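Local atomic coordinates of transglutaminase-like domain-containing protein (Streptococcus suis, PDB entry 4XZ7), a protein that acts as a transglutaminase with antiphagocytic properties and serves as a virulence factor of the bacterium, probably cross-linking proteins through acyl transfer from glutamine side chains. Residues B[216-221]-B[332-337]; B[265-270]-B[310-315]; B[281-286]-B[304-309]. All blocks are in the same frame, centred on the assembly; numbering follows the deposited sequence.

In the fold
All three contacts belong to the transglutaminase-like part of the chain. Contacts 2 and 3 are buried; contact 1, nearer the surface, is only partly so. Contacts 1 and 2 each lay the long loop between strands 305-309 and 340-343 on a helix, 213-227 in the first and 264-277 in the second, and they meet where Val221 packs on Gly311. Contact 3 joins two strands of the five-stranded sheet, and Asp337 of contact 1 reaches it through probable hydrogen bonds to His307 and Thr308. Their chemistry differs: mostly aliphatic groups in contact 1, a methyl on an aromatic face plus a water in contact 2, aromatic rings in contact 3.

Contact 1: residues B[216-221]-B[332-337]; sequences KVKAFV and STIGED
Lys218 lies across Thr333 and Ile334 at about a right angle, and its aliphatic part does most of the touching. CG of Lys218 rests 3.8 Å from CG2 of Ile334, while its CD comes to 3.6 Å from OG1 of Thr333. The lysine leaves the helix with CG anti to the backbone N (chi1 -164°), then bends at chi3 and chi4, which folds its tip back over the loop and leaves NZ 3.6 Å from Thr333 OG1 and 4.0 Å from CD1 of Ile334. A turn further along the helix, CG1 of Val221 meets the same CG2 of Ile334 at 4.2 Å, so that this methyl sits against both side chains. The loop that offers Ile334 is shaped by Ser332, whose OG accepts from two backbone N-H groups, Ile334 N and Glu336 N, each at 3.1 Å. Further out, Glu336 OE1 forms a salt bridge with Arg214 and a hydrogen bond with Tyr302, tying the loop to the first turn of helix 213-227 and to strand 294-302. Val217 and Val221 also pack on Phe275 of helix 264-277. The arrangement is an ST turn at Ser332, docked mainly through the buried Ile334 on a helix of the transglutaminase-like fold.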
ATOM      1  N   LYS B 216      -4.941  38.167  12.975  1.00 37.02           N
ATOM      2  CA  LYS B 216      -5.278  37.279  11.862  1.00 37.12           C
ATOM      3  C   LYS B 216      -4.745  35.893  12.163  1.00 36.51           C
ATOM      4  O   LYS B 216      -5.496  34.906  12.123  1.00 36.15           O
ATOM      5  CB  LYS B 216      -4.715  37.805  10.541  1.00 39.06           C
ATOM      6  CG  LYS B 216      -5.177  39.227  10.204  1.00 44.43           C
ATOM      7  CD  LYS B 216      -4.855  39.619   8.762  1.00 41.00           C
ATOM      8  CE  LYS B 216      -5.023  41.117   8.546  1.00 49.98           C
ATOM      9  NZ  LYS B 216      -4.643  41.500   7.154  1.00 56.57           N
ATOM     10  N   VAL B 217      -3.450  35.827  12.489  1.00 36.96           N
ATOM     11  CA  VAL B 217      -2.819  34.557  12.872  1.00 36.44           C
ATOM     12  C   VAL B 217      -3.584  33.871  14.004  1.00 38.37           C
ATOM     13  O   VAL B 217      -3.973  32.693  13.895  1.00 31.43           O
ATOM     14  CB  VAL B 217      -1.350  34.753  13.319  1.00 36.22           C
ATOM     15  CG1 VAL B 217      -0.788  33.449  13.852  1.00 37.16           C
ATOM     16  CG2 VAL B 217      -0.493  35.252  12.171  1.00 35.07           C
ATOM     17  N   LYS B 218      -3.802  34.624  15.082  1.00 34.70           N
ATOM     18  CA  LYS B 218      -4.487  34.119  16.269  1.00 40.33           C
ATOM     19  C   LYS B 218      -5.823  33.487  15.869  1.00 32.69           C
ATOM     20  O   LYS B 218      -6.108  32.323  16.186  1.00 31.69           O
ATOM     21  CB  LYS B 218      -4.693  35.260  17.283  1.00 34.38           C
ATOM     22  CG  LYS B 218      -5.047  34.839  18.696  1.00 51.12           C
ATOM     23  CD  LYS B 218      -5.525  36.049  19.530  1.00 58.74           C
ATOM     24  CE  LYS B 218      -4.482  37.167  19.614  1.00 64.83           C
ATOM     25  NZ  LYS B 218      -3.380  36.875  20.585  1.00 72.98           N
ATOM     26  N   ALA B 219      -6.610  34.250  15.122  1.00 35.34           N
ATOM     27  CA  ALA B 219      -7.930  33.812  14.686  1.00 35.97           C
ATOM     28  C   ALA B 219      -7.883  32.526  13.853  1.00 32.02           C
ATOM     29  O   ALA B 219      -8.646  31.583  14.108  1.00 35.01           O
ATOM     30  CB  ALA B 219      -8.600  34.918  13.895  1.00 34.57           C
ATOM     31  N   PHE B 220      -7.001  32.479  12.855  1.00 31.70           N
ATOM     32  CA  PHE B 220      -6.959  31.283  12.006  1.00 30.53           C
ATOM     33  C   PHE B 220      -6.508  30.029  12.784  1.00 29.35           C
ATOM     34  O   PHE B 220      -7.138  28.966  12.714  1.00 30.16           O
ATOM     35  CB  PHE B 220      -6.050  31.489  10.798  1.00 30.52           C
ATOM     36  CG  PHE B 220      -6.053  30.320   9.865  1.00 35.74           C
ATOM     37  CD1 PHE B 220      -7.112  30.120   8.996  1.00 29.47           C
ATOM     38  CD2 PHE B 220      -5.022  29.393   9.888  1.00 31.52           C
ATOM     39  CE1 PHE B 220      -7.129  29.029   8.149  1.00 33.22           C
ATOM     40  CE2 PHE B 220      -5.033  28.301   9.056  1.00 27.55           C
ATOM     41  CZ  PHE B 220      -6.084  28.110   8.188  1.00 31.44           C
ATOM     42  N   VAL B 221      -5.407  30.179  13.511  1.00 35.39           N
ATOM     43  CA  VAL B 221      -4.825  29.118  14.317  1.00 31.11           C
ATOM     44  C   VAL B 221      -5.855  28.538  15.282  1.00 31.49           C
ATOM     45  O   VAL B 221      -6.035  27.315  15.357  1.00 27.20           O
ATOM     46  CB  VAL B 221      -3.607  29.643  15.104  1.00 37.26           C
ATOM     47  CG1 VAL B 221      -3.192  28.660  16.183  1.00 47.83           C
ATOM     48  CG2 VAL B 221      -2.463  29.908  14.166  1.00 37.56           C
ATOM     49  N   SER B 332       0.478  36.231  25.012  1.00 37.43           N
ATOM     50  CA  SER B 332       0.030  35.559  23.803  1.00 36.74           C
ATOM     51  C   SER B 332      -0.908  34.427  24.198  1.00 43.95           C
ATOM     52  O   SER B 332      -0.704  33.780  25.224  1.00 43.43           O
ATOM     53  CB  SER B 332       1.213  35.016  22.987  1.00 36.41           C
ATOM     54  OG  SER B 332       0.768  34.133  21.961  1.00 33.54           O
ATOM     55  N   THR B 333      -1.940  34.199  23.390  1.00 48.00           N
ATOM     56  CA  THR B 333      -2.852  33.092  23.626  1.00 45.86           C
ATOM     57  C   THR B 333      -2.683  32.014  22.565  1.00 41.62           C
ATOM     58  O   THR B 333      -3.515  31.114  22.464  1.00 44.52           O
ATOM     59  CB  THR B 333      -4.330  33.543  23.641  1.00 48.55           C
ATOM     60  OG1 THR B 333      -4.709  34.038  22.347  1.00 50.34           O
ATOM     61  CG2 THR B 333      -4.577  34.618  24.708  1.00 37.65           C
ATOM     62  N   ILE B 334      -1.620  32.113  21.766  1.00 37.37           N
ATOM     63  CA  ILE B 334      -1.260  31.026  20.843  1.00 41.84           C
ATOM     64  C   ILE B 334       0.235  30.687  20.927  1.00 44.10           C
ATOM     65  O   ILE B 334       0.814  30.112  19.992  1.00 43.31           O
ATOM     66  CB  ILE B 334      -1.627  31.339  19.355  1.00 44.92           C
ATOM     67  CG1 ILE B 334      -0.774  32.477  18.787  1.00 40.57           C
ATOM     68  CG2 ILE B 334      -3.122  31.616  19.201  1.00 43.32           C
ATOM     69  CD1 ILE B 334      -1.252  33.834  19.168  1.00 43.95           C
ATOM     70  N   GLY B 335       0.850  31.034  22.055  1.00 43.90           N
ATOM     71  CA  GLY B 335       2.218  30.631  22.345  1.00 43.92           C
ATOM     72  C   GLY B 335       3.287  31.180  21.411  1.00 41.47           C
ATOM     73  O   GLY B 335       4.346  30.573  21.264  1.00 41.34           O
ATOM     74  N   GLU B 336       3.004  32.323  20.787  1.00 39.51           N
ATOM     75  CA  GLU B 336       3.939  33.003  19.893  1.00 40.00           C
ATOM     76  C   GLU B 336       5.373  32.997  20.430  1.00 44.13           C
ATOM     77  O   GLU B 336       5.628  33.430  21.562  1.00 40.67           O
ATOM     78  CB  GLU B 336       3.462  34.445  19.655  1.00 36.69           C
ATOM     79  CG  GLU B 336       4.497  35.395  19.061  1.00 43.68           C
ATOM     80  CD  GLU B 336       3.930  36.791  18.764  1.00 50.18           C
ATOM     81  OE1 GLU B 336       2.738  36.911  18.392  1.00 51.12           O
ATOM     82  OE2 GLU B 336       4.684  37.773  18.894  1.00 52.06           O
ATOM     83  N   ASP B 337       6.286  32.460  19.620  1.00 31.72           N
ATOM     84  CA  ASP B 337       7.725  32.516  19.870  1.00 31.99           C
ATOM     85  C   ASP B 337       8.162  31.869  21.162  1.00 39.36           C
ATOM     86  O   ASP B 337       9.016  32.406  21.867  1.00 32.49           O
ATOM     87  CB  ASP B 337       8.203  33.965  19.870  1.00 35.23           C
ATOM     88  CG  ASP B 337       8.169  34.569  18.502  1.00 36.26           C
ATOM     89  OD1 ASP B 337       8.373  33.806  17.539  1.00 34.58           O
ATOM     90  OD2 ASP B 337       7.943  35.789  18.384  1.00 40.23           O
TER

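Contact 2: residues B[265-270]-B[310-315]; sequences VGFSTT and DGTGFI
Phe267 carries this contact, reaching from helix 264-277 to Thr312 in the loop after strand 305-309. Its CB already lies 3.8 Å from CG2 of Thr312, and CG is closer to that methyl at 3.4 Å. Beyond CG the ring spreads beneath the methyl: CD2 of Phe267 is 3.5 Å from Thr312 CG2, whereas CD1 on the other branch also comes within 3.8 Å of the carbonyl O of Gly311. CE2 and CE1 continue under it, 3.9 and 4.1 Å from Thr312 CG2, and at the tip CZ has drawn back to 4.2 Å from the same methyl. This is a CH-pi contact over the face, the methyl standing only 19° off the ring normal. Thr312 can offer its methyl because CG2 is anti to its own carbonyl carbon, while OG1 stands between the backbone N and the carbonyl carbon (chi1 54°) and turns to a water. That water accepts from Thr312 OG1 and donates to Ser268 OG, bridging loop and helix. The helix starts at Cys264, and Asp310 OD2 is hydrogen-bonded to His295 NE2; the three residues fit the Cys-His-Asp catalytic triad of transglutaminases, so this loop probably brings in its aspartate. Asp310 OD2 also accepts from Thr312 N at 3.1 Å, closing an Asx turn with the donor 37° out of the carboxylate plane. OD1 of Asp310 is held by Tyr339 OH.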
ATOM      1  N   VAL B 265       2.519  18.316  11.469  1.00 20.53           N
ATOM      2  CA  VAL B 265       2.909  18.703  10.153  1.00 20.81           C
ATOM      3  C   VAL B 265       1.689  19.095   9.354  1.00 24.81           C
ATOM      4  O   VAL B 265       1.721  20.069   8.690  1.00 21.49           O
ATOM      5  CB  VAL B 265       3.756  17.651   9.424  1.00 27.89           C
ATOM      6  CG1 VAL B 265       4.000  18.068   7.993  1.00 20.61           C
ATOM      7  CG2 VAL B 265       5.077  17.462  10.131  1.00 24.28           C
ATOM      8  N   GLY B 266       0.606  18.351   9.480  1.00 20.36           N
ATOM      9  CA  GLY B 266      -0.620  18.740   8.800  1.00 20.50           C
ATOM     10  C   GLY B 266      -1.106  20.125   9.186  1.00 21.32           C
ATOM     11  O   GLY B 266      -1.255  21.007   8.337  1.00 21.90           O
ATOM     12  N   PHE B 267      -1.354  20.321  10.479  1.00 21.45           N
ATOM     13  CA  PHE B 267      -1.693  21.650  10.996  1.00 22.31           C
ATOM     14  C   PHE B 267      -0.767  22.752  10.477  1.00 23.05           C
ATOM     15  O   PHE B 267      -1.231  23.786  10.022  1.00 25.48           O
ATOM     16  CB  PHE B 267      -1.640  21.654  12.515  1.00 22.39           C
ATOM     17  CG  PHE B 267      -2.870  21.113  13.181  1.00 26.52           C
ATOM     18  CD1 PHE B 267      -3.844  21.979  13.663  1.00 22.77           C
ATOM     19  CD2 PHE B 267      -3.028  19.746  13.376  1.00 21.26           C
ATOM     20  CE1 PHE B 267      -4.965  21.489  14.311  1.00 22.60           C
ATOM     21  CE2 PHE B 267      -4.149  19.241  14.024  1.00 23.82           C
ATOM     22  CZ  PHE B 267      -5.118  20.111  14.499  1.00 21.73           C
ATOM     23  N   SER B 268       0.539  22.529  10.555  1.00 23.72           N
ATOM     24  CA  SER B 268       1.523  23.549  10.190  1.00 24.49           C
ATOM     25  C   SER B 268       1.542  23.822   8.682  1.00 30.06           C
ATOM     26  O   SER B 268       1.770  24.958   8.250  1.00 24.78           O
ATOM     27  CB  SER B 268       2.928  23.145  10.659  1.00 25.19           C
ATOM     28  OG  SER B 268       2.970  22.927  12.070  1.00 25.78           O
ATOM     29  N   THR B 269       1.309  22.789   7.878  1.00 23.24           N
ATOM     30  CA  THR B 269       1.305  22.962   6.420  1.00 23.47           C
ATOM     31  C   THR B 269       0.065  23.725   5.947  1.00 23.97           C
ATOM     32  O   THR B 269       0.154  24.635   5.114  1.00 24.73           O
ATOM     33  CB  THR B 269       1.373  21.613   5.699  1.00 22.64           C
ATOM     34  OG1 THR B 269       2.561  20.913   6.108  1.00 22.29           O
ATOM     35  CG2 THR B 269       1.357  21.810   4.190  1.00 22.96           C
ATOM     36  N   THR B 270      -1.089  23.369   6.501  1.00 25.55           N
ATOM     37  CA  THR B 270      -2.310  24.101   6.190  1.00 27.24           C
ATOM     38  C   THR B 270      -2.196  25.554   6.664  1.00 28.41           C
ATOM     39  O   THR B 270      -2.618  26.477   5.969  1.00 33.44           O
ATOM     40  CB  THR B 270      -3.531  23.440   6.839  1.00 29.53           C
ATOM     41  OG1 THR B 270      -3.677  22.126   6.306  1.00 26.17           O
ATOM     42  CG2 THR B 270      -4.815  24.245   6.553  1.00 28.62           C
ATOM     43  N   ASP B 310       2.976  27.643  16.920  1.00 27.19           N
ATOM     44  CA  ASP B 310       2.600  26.248  17.182  1.00 31.74           C
ATOM     45  C   ASP B 310       1.078  26.115  17.165  1.00 31.37           C
ATOM     46  O   ASP B 310       0.406  26.573  18.095  1.00 29.21           O
ATOM     47  CB  ASP B 310       3.137  25.784  18.538  1.00 26.09           C
ATOM     48  CG  ASP B 310       3.120  24.268  18.698  1.00 29.88           C
ATOM     49  OD1 ASP B 310       3.874  23.780  19.561  1.00 41.21           O
ATOM     50  OD2 ASP B 310       2.380  23.559  17.970  1.00 28.11           O
ATOM     51  N   GLY B 311       0.537  25.508  16.117  1.00 25.41           N
ATOM     52  CA  GLY B 311      -0.900  25.412  15.952  1.00 25.32           C
ATOM     53  C   GLY B 311      -1.488  24.254  16.732  1.00 34.58           C
ATOM     54  O   GLY B 311      -2.700  24.022  16.709  1.00 33.97           O
ATOM     55  N   THR B 312      -0.625  23.512  17.417  1.00 30.90           N
ATOM     56  CA  THR B 312      -1.078  22.387  18.217  1.00 28.67           C
ATOM     57  C   THR B 312      -0.526  22.494  19.645  1.00 23.95           C
ATOM     58  O   THR B 312       0.131  21.579  20.148  1.00 29.33           O
ATOM     59  CB  THR B 312      -0.666  21.044  17.565  1.00 28.63           C
ATOM     60  OG1 THR B 312       0.744  21.042  17.325  1.00 24.88           O
ATOM     61  CG2 THR B 312      -1.367  20.861  16.217  1.00 27.42           C
ATOM     62  N   GLY B 313      -0.822  23.611  20.301  1.00 24.84           N
ATOM     63  CA  GLY B 313      -0.264  23.904  21.604  1.00 25.36           C
ATOM     64  C   GLY B 313      -0.968  23.255  22.785  1.00 25.27           C
ATOM     65  O   GLY B 313      -0.773  23.685  23.919  1.00 28.40           O
ATOM     66  N   PHE B 314      -1.742  22.205  22.520  1.00 24.53           N
ATOM     67  CA  PHE B 314      -2.578  21.533  23.525  1.00 27.42           C
ATOM     68  C   PHE B 314      -2.118  20.111  23.843  1.00 27.09           C
ATOM     69  O   PHE B 314      -2.742  19.408  24.638  1.00 31.73           O
ATOM     70  CB  PHE B 314      -4.029  21.483  23.032  1.00 24.39           C
ATOM     71  CG  PHE B 314      -4.151  21.050  21.600  1.00 23.69           C
ATOM     72  CD1 PHE B 314      -3.889  19.744  21.233  1.00 22.76           C
ATOM     73  CD2 PHE B 314      -4.496  21.958  20.617  1.00 29.50           C
ATOM     74  CE1 PHE B 314      -3.965  19.357  19.923  1.00 22.18           C
ATOM     75  CE2 PHE B 314      -4.594  21.569  19.294  1.00 23.48           C
ATOM     76  CZ  PHE B 314      -4.323  20.280  18.945  1.00 22.55           C
ATOM     77  N   ILE B 315      -1.044  19.677  23.204  1.00 28.17           N
ATOM     78  CA  ILE B 315      -0.577  18.298  23.345  1.00 28.54           C
ATOM     79  C   ILE B 315       0.019  17.973  24.715  1.00 31.32           C
ATOM     80  O   ILE B 315      -0.276  16.935  25.303  1.00 44.67           O
ATOM     81  CB  ILE B 315       0.478  17.987  22.286  1.00 27.12           C
ATOM     82  CG1 ILE B 315      -0.147  18.118  20.905  1.00 21.64           C
ATOM     83  CG2 ILE B 315       1.075  16.596  22.507  1.00 26.30           C
ATOM     84  CD1 ILE B 315       0.852  18.191  19.796  1.00 24.85           C
TER
HETATM   85  O   HOH W   1       1.988  22.374  15.020  1.00 33.94           O

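Contact 3: residues B[281-286]-B[304-309]; sequences PAYVVV and KKWHTI
Tyr283 OH is gripped by the carboxylate oxygen OE2 of Glu362 and the backbone N of Asp358, and the ring held this way turns its edge to Trp306. The two form an offset edge-to-face pair, with the tyrosine ring and the six-membered ring of the indole 6.0 Å apart at their centroids and their planes at 79°. Tyr283 CD2 makes the nearest touch, 4.1 Å from Trp306 CZ3. The far rim of the indole presses on Pro281: CZ3 of Trp306 is 3.1 Å from the proline O and CH2 is 3.3 Å from it, the oxygen lying obliquely against this corner of the ring in close van der Waals contact. Beside it, Pro281 CB packs 3.7 Å from Trp306 CH2. With CG anti to its carbonyl carbon (chi1 -79°), the indole extends over strand 294-302 toward Pro281. A weak hydrogen bond from its NE1 to Glu362 O brings in the residue that also holds the tyrosine hydroxyl. Gln136 of the second subunit packs on Tyr283. Strand 294-302 runs between the two segments and pairs with both; the contact passes over it, from Trp306 to Pro281 and Tyr283, in the antiparallel part of the transglutaminase-like sheet.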
ATOM      1  N   PRO B 281       4.105  35.993   5.055  1.00 40.59           N
ATOM      2  CA  PRO B 281       5.175  35.060   4.663  1.00 39.01           C
ATOM      3  C   PRO B 281       5.373  33.934   5.669  1.00 43.09           C
ATOM      4  O   PRO B 281       5.650  34.210   6.842  1.00 38.40           O
ATOM      5  CB  PRO B 281       6.408  35.957   4.601  1.00 38.41           C
ATOM      6  CG  PRO B 281       5.836  37.287   4.115  1.00 36.33           C
ATOM      7  CD  PRO B 281       4.485  37.398   4.809  1.00 39.65           C
ATOM      8  N   ALA B 282       5.210  32.690   5.216  1.00 43.45           N
ATOM      9  CA  ALA B 282       5.237  31.548   6.118  1.00 38.78           C
ATOM     10  C   ALA B 282       5.893  30.310   5.504  1.00 44.09           C
ATOM     11  O   ALA B 282       5.882  30.113   4.288  1.00 29.74           O
ATOM     12  CB  ALA B 282       3.817  31.212   6.578  1.00 30.07           C
ATOM     13  N   TYR B 283       6.485  29.481   6.352  1.00 29.01           N
ATOM     14  CA  TYR B 283       6.944  28.173   5.899  1.00 36.99           C
ATOM     15  C   TYR B 283       6.886  27.217   7.077  1.00 35.23           C
ATOM     16  O   TYR B 283       6.687  27.637   8.226  1.00 28.04           O
ATOM     17  CB  TYR B 283       8.363  28.237   5.269  1.00 28.57           C
ATOM     18  CG  TYR B 283       9.538  28.540   6.206  1.00 30.46           C
ATOM     19  CD1 TYR B 283      10.535  27.586   6.428  1.00 31.16           C
ATOM     20  CD2 TYR B 283       9.669  29.778   6.838  1.00 29.86           C
ATOM     21  CE1 TYR B 283      11.623  27.845   7.253  1.00 28.90           C
ATOM     22  CE2 TYR B 283      10.755  30.046   7.678  1.00 30.26           C
ATOM     23  CZ  TYR B 283      11.723  29.067   7.886  1.00 37.08           C
ATOM     24  OH  TYR B 283      12.805  29.298   8.708  1.00 30.20           O
ATOM     25  N   VAL B 284       7.041  25.933   6.784  1.00 28.73           N
ATOM     26  CA  VAL B 284       6.946  24.896   7.802  1.00 30.70           C
ATOM     27  C   VAL B 284       8.323  24.535   8.352  1.00 27.23           C
ATOM     28  O   VAL B 284       9.268  24.302   7.599  1.00 26.29           O
ATOM     29  CB  VAL B 284       6.274  23.623   7.228  1.00 24.56           C
ATOM     30  CG1 VAL B 284       6.223  22.535   8.265  1.00 23.76           C
ATOM     31  CG2 VAL B 284       4.878  23.939   6.738  1.00 29.34           C
ATOM     32  N   VAL B 285       8.432  24.458   9.668  1.00 28.59           N
ATOM     33  CA  VAL B 285       9.680  24.038  10.286  1.00 25.47           C
ATOM     34  C   VAL B 285       9.490  22.857  11.226  1.00 24.65           C
ATOM     35  O   VAL B 285       8.375  22.581  11.689  1.00 27.65           O
ATOM     36  CB  VAL B 285      10.328  25.193  11.074  1.00 32.44           C
ATOM     37  CG1 VAL B 285      10.837  26.295  10.117  1.00 27.32           C
ATOM     38  CG2 VAL B 285       9.352  25.756  12.096  1.00 26.50           C
ATOM     39  N   VAL B 286      10.594  22.175  11.521  1.00 24.57           N
ATOM     40  CA  VAL B 286      10.593  21.057  12.444  1.00 23.93           C
ATOM     41  C   VAL B 286      11.676  21.221  13.495  1.00 27.44           C
ATOM     42  O   VAL B 286      12.689  21.887  13.270  1.00 30.71           O
ATOM     43  CB  VAL B 286      10.811  19.716  11.727  1.00 28.41           C
ATOM     44  CG1 VAL B 286       9.688  19.455  10.735  1.00 28.61           C
ATOM     45  CG2 VAL B 286      12.173  19.704  11.034  1.00 33.83           C
ATOM     46  N   LYS B 304       6.956  43.159  11.663  1.00 49.68           N
ATOM     47  CA  LYS B 304       8.401  43.345  11.534  1.00 47.21           C
ATOM     48  C   LYS B 304       9.246  42.173  12.010  1.00 48.10           C
ATOM     49  O   LYS B 304      10.467  42.322  12.137  1.00 51.25           O
ATOM     50  CB  LYS B 304       8.864  44.585  12.315  1.00 50.90           C
ATOM     51  CG  LYS B 304       8.225  45.890  11.935  1.00 54.41           C
ATOM     52  CD  LYS B 304       8.909  47.024  12.706  1.00 55.45           C
ATOM     53  CE  LYS B 304       8.229  48.355  12.467  1.00 60.73           C
ATOM     54  NZ  LYS B 304       8.908  49.475  13.193  1.00 66.08           N
ATOM     55  N   LYS B 305       8.630  41.027  12.305  1.00 45.19           N
ATOM     56  CA  LYS B 305       9.418  39.911  12.823  1.00 45.65           C
ATOM     57  C   LYS B 305       8.949  38.546  12.341  1.00 37.09           C
ATOM     58  O   LYS B 305       7.785  38.349  11.994  1.00 36.73           O
ATOM     59  CB  LYS B 305       9.424  39.927  14.361  1.00 51.98           C
ATOM     60  CG  LYS B 305      10.558  40.742  14.986  1.00 55.14           C
ATOM     61  CD  LYS B 305      10.539  40.656  16.511  1.00 56.46           C
ATOM     62  CE  LYS B 305      10.626  39.210  17.010  1.00 57.82           C
ATOM     63  NZ  LYS B 305      11.983  38.600  16.825  1.00 57.17           N
ATOM     64  N   TRP B 306       9.883  37.605  12.318  1.00 36.92           N
ATOM     65  CA  TRP B 306       9.548  36.207  12.080  1.00 39.13           C
ATOM     66  C   TRP B 306       9.203  35.570  13.414  1.00 34.97           C
ATOM     67  O   TRP B 306       9.946  35.716  14.383  1.00 34.59           O
ATOM     68  CB  TRP B 306      10.709  35.472  11.411  1.00 40.68           C
ATOM     69  CG  TRP B 306      10.803  35.725   9.952  1.00 34.89           C
ATOM     70  CD1 TRP B 306      11.594  36.644   9.318  1.00 41.51           C
ATOM     71  CD2 TRP B 306      10.062  35.057   8.933  1.00 36.19           C
ATOM     72  NE1 TRP B 306      11.388  36.584   7.950  1.00 36.02           N
ATOM     73  CE2 TRP B 306      10.451  35.614   7.693  1.00 39.87           C
ATOM     74  CE3 TRP B 306       9.102  34.040   8.945  1.00 33.08           C
ATOM     75  CZ2 TRP B 306       9.918  35.183   6.487  1.00 35.39           C
ATOM     76  CZ3 TRP B 306       8.571  33.616   7.751  1.00 32.72           C
ATOM     77  CH2 TRP B 306       8.983  34.177   6.537  1.00 36.75           C
ATOM     78  N   HIS B 307       8.072  34.878  13.457  1.00 33.48           N
ATOM     79  CA  HIS B 307       7.580  34.243  14.674  1.00 32.88           C
ATOM     80  C   HIS B 307       7.381  32.743  14.510  1.00 35.62           C
ATOM     81  O   HIS B 307       6.990  32.273  13.430  1.00 36.25           O
ATOM     82  CB  HIS B 307       6.248  34.862  15.103  1.00 33.30           C
ATOM     83  CG  HIS B 307       6.298  36.346  15.269  1.00 36.93           C
ATOM     84  ND1 HIS B 307       6.788  36.950  16.407  1.00 35.39           N
ATOM     85  CD2 HIS B 307       5.939  37.345  14.433  1.00 35.57           C
ATOM     86  CE1 HIS B 307       6.713  38.261  16.268  1.00 39.62           C
ATOM     87  NE2 HIS B 307       6.203  38.526  15.078  1.00 37.38           N
ATOM     88  N   THR B 308       7.625  31.998  15.585  1.00 31.01           N
ATOM     89  CA  THR B 308       7.215  30.598  15.628  1.00 29.81           C
ATOM     90  C   THR B 308       5.781  30.493  16.147  1.00 31.84           C
ATOM     91  O   THR B 308       5.458  30.982  17.239  1.00 32.03           O
ATOM     92  CB  THR B 308       8.144  29.749  16.503  1.00 29.38           C
ATOM     93  OG1 THR B 308       9.503  30.095  16.217  1.00 37.51           O
ATOM     94  CG2 THR B 308       7.930  28.268  16.222  1.00 31.15           C
ATOM     95  N   ILE B 309       4.928  29.893  15.329  1.00 28.92           N
ATOM     96  CA  ILE B 309       3.537  29.635  15.656  1.00 28.63           C
ATOM     97  C   ILE B 309       3.262  28.131  15.708  1.00 27.43           C
ATOM     98  O   ILE B 309       3.358  27.437  14.682  1.00 26.82           O
ATOM     99  CB  ILE B 309       2.593  30.280  14.632  1.00 35.74           C
ATOM    100  CG1 ILE B 309       2.901  31.769  14.505  1.00 30.28           C
ATOM    101  CG2 ILE B 309       1.139  30.035  15.030  1.00 33.01           C
ATOM    102  CD1 ILE B 309       2.590  32.562  15.779  1.00 31.06           C
TER